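Local coordinates for protein SAM dependent methyltransferase (Aquifex aeolicus, PDB 3DH0) that binds S-adenosylmethionine in a Rossmann-like domain and probably transfers its methyl group to an acceptor, at residues A[42-47]-A[66-71]; A[105-110]-A[130-135]. All coordinates share one frame; numbering follows the deposited sequence.

How the contacts relate
Both contacts reach the same sheet of the methyltransferase domain, with centres about 15 Å apart. They meet where strand 40-43 of contact 1 runs beside strand 107-113 of contact 2: Leu42 N lies 2.8 Å from Phe109 O, a probable hydrogen bond, and Val44 CG2 packs 4.2 Å from Ile110 CG2. Contact 1 sits at the strand ends that hold S-adenosylmethionine and supplies Gly45 and Asp69 to the pocket. Contact 2 lies further out, toward the edge of the domain; even Ile110 keeps its side chain about 10 Å from the ligand. Along the chain the first contact closes before the second opens.

Contact 1: A[42-47]-A[66-71]. With SAM (S-adenosylmethionine), chain C.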
# COMPACT_ATOMS: atom_id res chain seq x y z
N LEU A 42 -0.93 -5.32 -5.61
CA LEU A 42 -0.34 -5.76 -4.36
C LEU A 42 -0.57 -4.66 -3.33
O LEU A 42 -0.25 -3.50 -3.59
CB LEU A 42 1.17 -6.02 -4.52
CG LEU A 42 1.86 -6.55 -3.25
CD1 LEU A 42 1.25 -7.89 -2.87
CD2 LEU A 42 3.35 -6.68 -3.47
N ASP A 43 -1.13 -5.04 -2.19
CA ASP A 43 -1.41 -4.12 -1.10
C ASP A 43 -0.43 -4.51 -0.02
O ASP A 43 -0.64 -5.48 0.69
CB ASP A 43 -2.85 -4.32 -0.62
CG ASP A 43 -3.30 -3.29 0.40
OD1 ASP A 43 -2.61 -2.26 0.57
OD2 ASP A 43 -4.35 -3.51 1.04
N VAL A 44 0.66 -3.75 0.10
CA VAL A 44 1.71 -4.08 1.05
C VAL A 44 1.34 -4.16 2.54
O VAL A 44 1.26 -5.25 3.10
CB VAL A 44 2.92 -3.15 0.82
CG1 VAL A 44 4.05 -3.49 1.76
CG2 VAL A 44 3.40 -3.33 -0.61
N GLY A 45 1.12 -3.04 3.22
CA GLY A 45 0.75 -3.18 4.62
C GLY A 45 -0.76 -3.26 4.71
O GLY A 45 -1.42 -2.30 5.12
N THR A 46 -1.31 -4.40 4.33
CA THR A 46 -2.75 -4.55 4.31
C THR A 46 -3.43 -4.26 5.66
O THR A 46 -4.56 -3.80 5.69
CB THR A 46 -3.14 -5.94 3.81
OG1 THR A 46 -4.46 -5.88 3.27
CG2 THR A 46 -3.12 -6.95 4.94
N GLY A 47 -2.72 -4.52 6.75
CA GLY A 47 -3.27 -4.26 8.07
C GLY A 47 -4.63 -4.86 8.36
O GLY A 47 -4.79 -6.07 8.42
N TYR A 66 -3.67 -8.98 -4.03
CA TYR A 66 -2.86 -9.72 -3.08
C TYR A 66 -2.63 -8.79 -1.91
O TYR A 66 -1.98 -7.76 -2.06
CB TYR A 66 -1.51 -10.13 -3.68
CG TYR A 66 -1.60 -11.21 -4.71
CD1 TYR A 66 -1.93 -12.52 -4.35
CD2 TYR A 66 -1.40 -10.93 -6.06
CE1 TYR A 66 -2.06 -13.50 -5.30
CE2 TYR A 66 -1.53 -11.91 -7.02
CZ TYR A 66 -1.86 -13.19 -6.63
OH TYR A 66 -2.01 -14.16 -7.57
N ALA A 67 -3.15 -9.15 -0.75
CA ALA A 67 -3.01 -8.35 0.44
C ALA A 67 -2.03 -9.00 1.41
O ALA A 67 -2.38 -9.96 2.09
CB ALA A 67 -4.37 -8.18 1.11
N ILE A 68 -0.81 -8.50 1.47
CA ILE A 68 0.19 -9.06 2.36
C ILE A 68 0.35 -8.27 3.65
O ILE A 68 -0.21 -7.20 3.81
CB ILE A 68 1.57 -9.15 1.69
CG1 ILE A 68 1.95 -7.76 1.16
CG2 ILE A 68 1.55 -10.20 0.59
CD1 ILE A 68 3.37 -7.67 0.61
N ASP A 69 1.11 -8.83 4.58
CA ASP A 69 1.37 -8.19 5.85
C ASP A 69 2.23 -9.12 6.68
O ASP A 69 1.93 -10.30 6.81
CB ASP A 69 0.06 -7.90 6.58
CG ASP A 69 0.21 -6.80 7.61
OD1 ASP A 69 1.10 -6.90 8.47
OD2 ASP A 69 -0.56 -5.82 7.55
N VAL A 70 3.31 -8.57 7.24
CA VAL A 70 4.24 -9.33 8.06
C VAL A 70 3.65 -9.84 9.36
O VAL A 70 4.15 -10.80 9.92
CB VAL A 70 5.49 -8.50 8.44
CG1 VAL A 70 6.35 -8.23 7.21
CG2 VAL A 70 5.06 -7.20 9.11
N GLN A 71 2.59 -9.19 9.85
CA GLN A 71 1.97 -9.63 11.11
C GLN A 71 0.79 -10.56 10.94
O GLN A 71 -0.18 -10.25 10.25
CB GLN A 71 1.59 -8.42 11.96
CG GLN A 71 2.80 -7.68 12.47
CD GLN A 71 2.47 -6.69 13.56
OE1 GLN A 71 2.10 -5.55 13.30
NE2 GLN A 71 2.60 -7.14 14.81
N SAM C . -2.52 0.31 5.08
CA SAM C . -3.44 -0.06 6.19
C SAM C . -4.74 0.70 6.08
O SAM C . -4.89 1.49 5.14
OXT SAM C . -5.61 0.45 6.98
CB SAM C . -2.78 0.25 7.53
CG SAM C . -1.38 -0.21 7.50
SD SAM C . -0.30 0.02 8.94
CE SAM C . -0.03 1.79 8.95
C5' SAM C . 1.16 -0.68 8.34
C4' SAM C . 1.18 -2.20 8.26
O4' SAM C . 2.44 -2.50 7.68
C3' SAM C . 1.28 -2.88 9.64
O3' SAM C . 0.01 -3.57 9.81
C2' SAM C . 2.38 -3.92 9.52
O2' SAM C . 2.16 -5.21 10.04
C1' SAM C . 2.75 -3.79 8.01
N9 SAM C . 4.14 -3.98 7.64
C8 SAM C . 5.29 -3.48 8.21
N7 SAM C . 6.37 -3.85 7.59
C5 SAM C . 5.91 -4.64 6.54
C6 SAM C . 6.57 -5.34 5.49
N6 SAM C . 7.92 -5.33 5.36
N1 SAM C . 5.80 -6.06 4.58
C2 SAM C . 4.46 -6.05 4.74
N3 SAM C . 3.74 -5.42 5.68
C4 SAM C . 4.53 -4.73 6.56
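Asp69 OD2 is gripped by two donors: Gly47 N, at 2.6 Å and met nearly along the C-O axis of the carboxylate, and the ribose O3' of S-adenosylmethionine. The other oxygen, OD1, takes the ribose O2' at 2.5 Å and, on its anti side, Gln71 N at 3.1 Å; this last bond closes an Asx turn. With four bonds on two oxygens the carboxylate has little freedom to rotate. It reaches the loop because CG stands anti to the backbone N (chi1 -158°), and Thr46 CG2 lies against its CB. Thr46 N bonds Ile68 O at 3.1 Å nearly in line with the carbonyl, while Thr46 OG1 covers Ala67 CB and gives a longer bond to Asp43 OD2, meeting it from above the carboxylate plane. Gly45, centre of an inverse gamma turn and without a side chain to face the ligand, offers its O to the ligand amino nitrogen at 2.8 Å. Further back, Asp43 N to Tyr66 O and Ile68 N to Asp43 O pair the strands in parallel. On one side of them Leu42 CD1 rests 3.6 Å from Tyr66 CB, the two side chains crossing at about a right angle, and also touches Ile68 CD1. This is the glycine-rich loop and the acidic strand end of a Rossmann-like methyltransferase. The two strands are joined through helix 52-59, whose Leu52 covers Asp43, Thr46 and Ala67; helix 72-85 packs against Asp69, and strands 107-113 and 90-94 flank the pair.

Contact 2: A[105-110]-A[130-135]; sequences NTVDFI and KRVAKP
Lys134 and Asp108 set the polar side of this contact, their side chains meeting at a slant. The lysine runs out extended, with CG turned anti to its own carbonyl carbon (chi1 -60°), and lays its methylenes along two backbone oxygens: CG is 3.3 Å from Val107 O and CE 3.4 Å from Asn105 O. From there NZ makes a rather long salt bridge, 3.5 Å, to Asp108 OD1, while OD2 of the same carboxylate takes the backbone N of Thr40. With an alanine in place of Lys134 that aliphatic cover would be gone, and the Asp108 carboxylate would probably lose its cationic mate, keeping the bond of OD2 to Thr40 N. The apolar side is built on Val107, where a chi1 of -53° sets CG2 between the backbone N and the carbonyl carbon, over Ala133. It packs 3.9 Å from Ala133 CB and also touches Val132 CG2, and Ile110 CD1 closes on the same alanine methyl from further along the strand. Between these two sides Val107 and Ala133 form a parallel bridge. Val132 O accepts both Thr106 N, 2.7 Å away, and Val107 N, 2.9 Å away; Lys134 N returns a bond to Val107 O at an N-H...O angle of 173°, and Asn105 N reaches Arg131 O. Arg131 itself turns to Asp104 and Glu128. Here helix 122-132 ends and short strand 133-134 follows directly alongside the start of strand 107-113: the return leg of a beta-alpha-beta connection leading into parallel strand 137-144, as in Rossmann-like methyltransferase sheets.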
# COMPACT_ATOMS: atom_id res chain seq x y z
N ASN A 105 7.24 -11.19 -11.87
CA ASN A 105 6.36 -10.56 -12.83
C ASN A 105 4.88 -10.94 -12.73
O ASN A 105 4.25 -11.34 -13.71
CB ASN A 105 6.89 -10.86 -14.23
CG ASN A 105 8.40 -10.67 -14.32
OD1 ASN A 105 8.90 -9.56 -14.18
ND2 ASN A 105 9.13 -11.76 -14.53
N THR A 106 4.33 -10.79 -11.53
CA THR A 106 2.93 -11.12 -11.31
C THR A 106 2.05 -9.91 -10.95
O THR A 106 0.83 -10.02 -10.95
CB THR A 106 2.80 -12.21 -10.20
OG1 THR A 106 3.60 -11.85 -9.07
CG2 THR A 106 3.25 -13.57 -10.72
N VAL A 107 2.66 -8.77 -10.64
CA VAL A 107 1.85 -7.61 -10.27
C VAL A 107 1.96 -6.40 -11.19
O VAL A 107 3.05 -6.03 -11.63
CB VAL A 107 2.13 -7.15 -8.84
CG1 VAL A 107 2.00 -8.32 -7.89
CG2 VAL A 107 3.51 -6.54 -8.75
N ASP A 108 0.82 -5.77 -11.44
CA ASP A 108 0.73 -4.61 -12.32
C ASP A 108 0.73 -3.30 -11.54
O ASP A 108 1.29 -2.29 -11.96
CB ASP A 108 -0.56 -4.72 -13.15
CG ASP A 108 -0.64 -6.02 -13.93
OD1 ASP A 108 0.22 -6.24 -14.81
OD2 ASP A 108 -1.56 -6.83 -13.66
N PHE A 109 0.10 -3.35 -10.37
CA PHE A 109 -0.03 -2.20 -9.50
C PHE A 109 0.44 -2.53 -8.09
O PHE A 109 0.10 -3.58 -7.55
CB PHE A 109 -1.50 -1.79 -9.47
CG PHE A 109 -1.72 -0.37 -9.06
CD1 PHE A 109 -1.82 0.63 -10.02
CD2 PHE A 109 -1.81 -0.03 -7.72
CE1 PHE A 109 -2.01 1.96 -9.66
CE2 PHE A 109 -2.00 1.30 -7.33
CZ PHE A 109 -2.10 2.30 -8.31
N ILE A 110 1.23 -1.64 -7.50
CA ILE A 110 1.70 -1.82 -6.14
C ILE A 110 1.21 -0.63 -5.32
O ILE A 110 1.57 0.51 -5.59
CB ILE A 110 3.23 -1.89 -6.07
CG1 ILE A 110 3.76 -3.00 -6.98
CG2 ILE A 110 3.68 -2.17 -4.64
CD1 ILE A 110 5.24 -2.87 -7.30
N LYS A 130 10.41 -5.29 -7.03
CA LYS A 130 10.57 -5.30 -8.49
C LYS A 130 10.41 -6.71 -9.03
O LYS A 130 9.87 -6.92 -10.12
CB LYS A 130 11.96 -4.80 -8.89
CG LYS A 130 12.43 -3.50 -8.30
CD LYS A 130 13.45 -2.88 -9.26
CE LYS A 130 14.44 -1.94 -8.59
NZ LYS A 130 15.57 -2.64 -7.95
N ARG A 131 10.91 -7.67 -8.27
CA ARG A 131 10.84 -9.06 -8.68
C ARG A 131 9.40 -9.48 -8.95
O ARG A 131 9.08 -9.95 -10.05
CB ARG A 131 11.45 -9.97 -7.61
CG ARG A 131 11.53 -11.42 -8.03
CD ARG A 131 12.12 -12.30 -6.96
NE ARG A 131 11.20 -12.51 -5.85
CZ ARG A 131 9.99 -13.06 -5.97
NH1 ARG A 131 9.56 -13.45 -7.16
NH2 ARG A 131 9.22 -13.22 -4.91
N VAL A 132 8.53 -9.29 -7.96
CA VAL A 132 7.13 -9.67 -8.12
C VAL A 132 6.42 -8.75 -9.10
O VAL A 132 5.37 -9.09 -9.65
CB VAL A 132 6.37 -9.67 -6.77
CG1 VAL A 132 7.07 -10.57 -5.77
CG2 VAL A 132 6.25 -8.25 -6.23
N ALA A 133 7.02 -7.59 -9.32
CA ALA A 133 6.46 -6.59 -10.23
C ALA A 133 6.76 -6.92 -11.68
O ALA A 133 7.88 -7.30 -12.01
CB ALA A 133 7.02 -5.22 -9.88
N LYS A 134 5.77 -6.75 -12.55
CA LYS A 134 5.94 -7.00 -13.98
C LYS A 134 6.87 -5.95 -14.59
O LYS A 134 7.12 -4.90 -14.00
CB LYS A 134 4.59 -6.97 -14.71
CG LYS A 134 3.63 -8.00 -14.20
CD LYS A 134 2.44 -8.23 -15.11
CE LYS A 134 1.60 -9.36 -14.54
NZ LYS A 134 0.38 -9.68 -15.32
N PRO A 135 7.41 -6.22 -15.79
CA PRO A 135 8.32 -5.24 -16.40
C PRO A 135 7.73 -3.83 -16.47
O PRO A 135 8.47 -2.84 -16.43
CB PRO A 135 8.58 -5.84 -17.78
CG PRO A 135 8.56 -7.31 -17.49
CD PRO A 135 7.33 -7.44 -16.61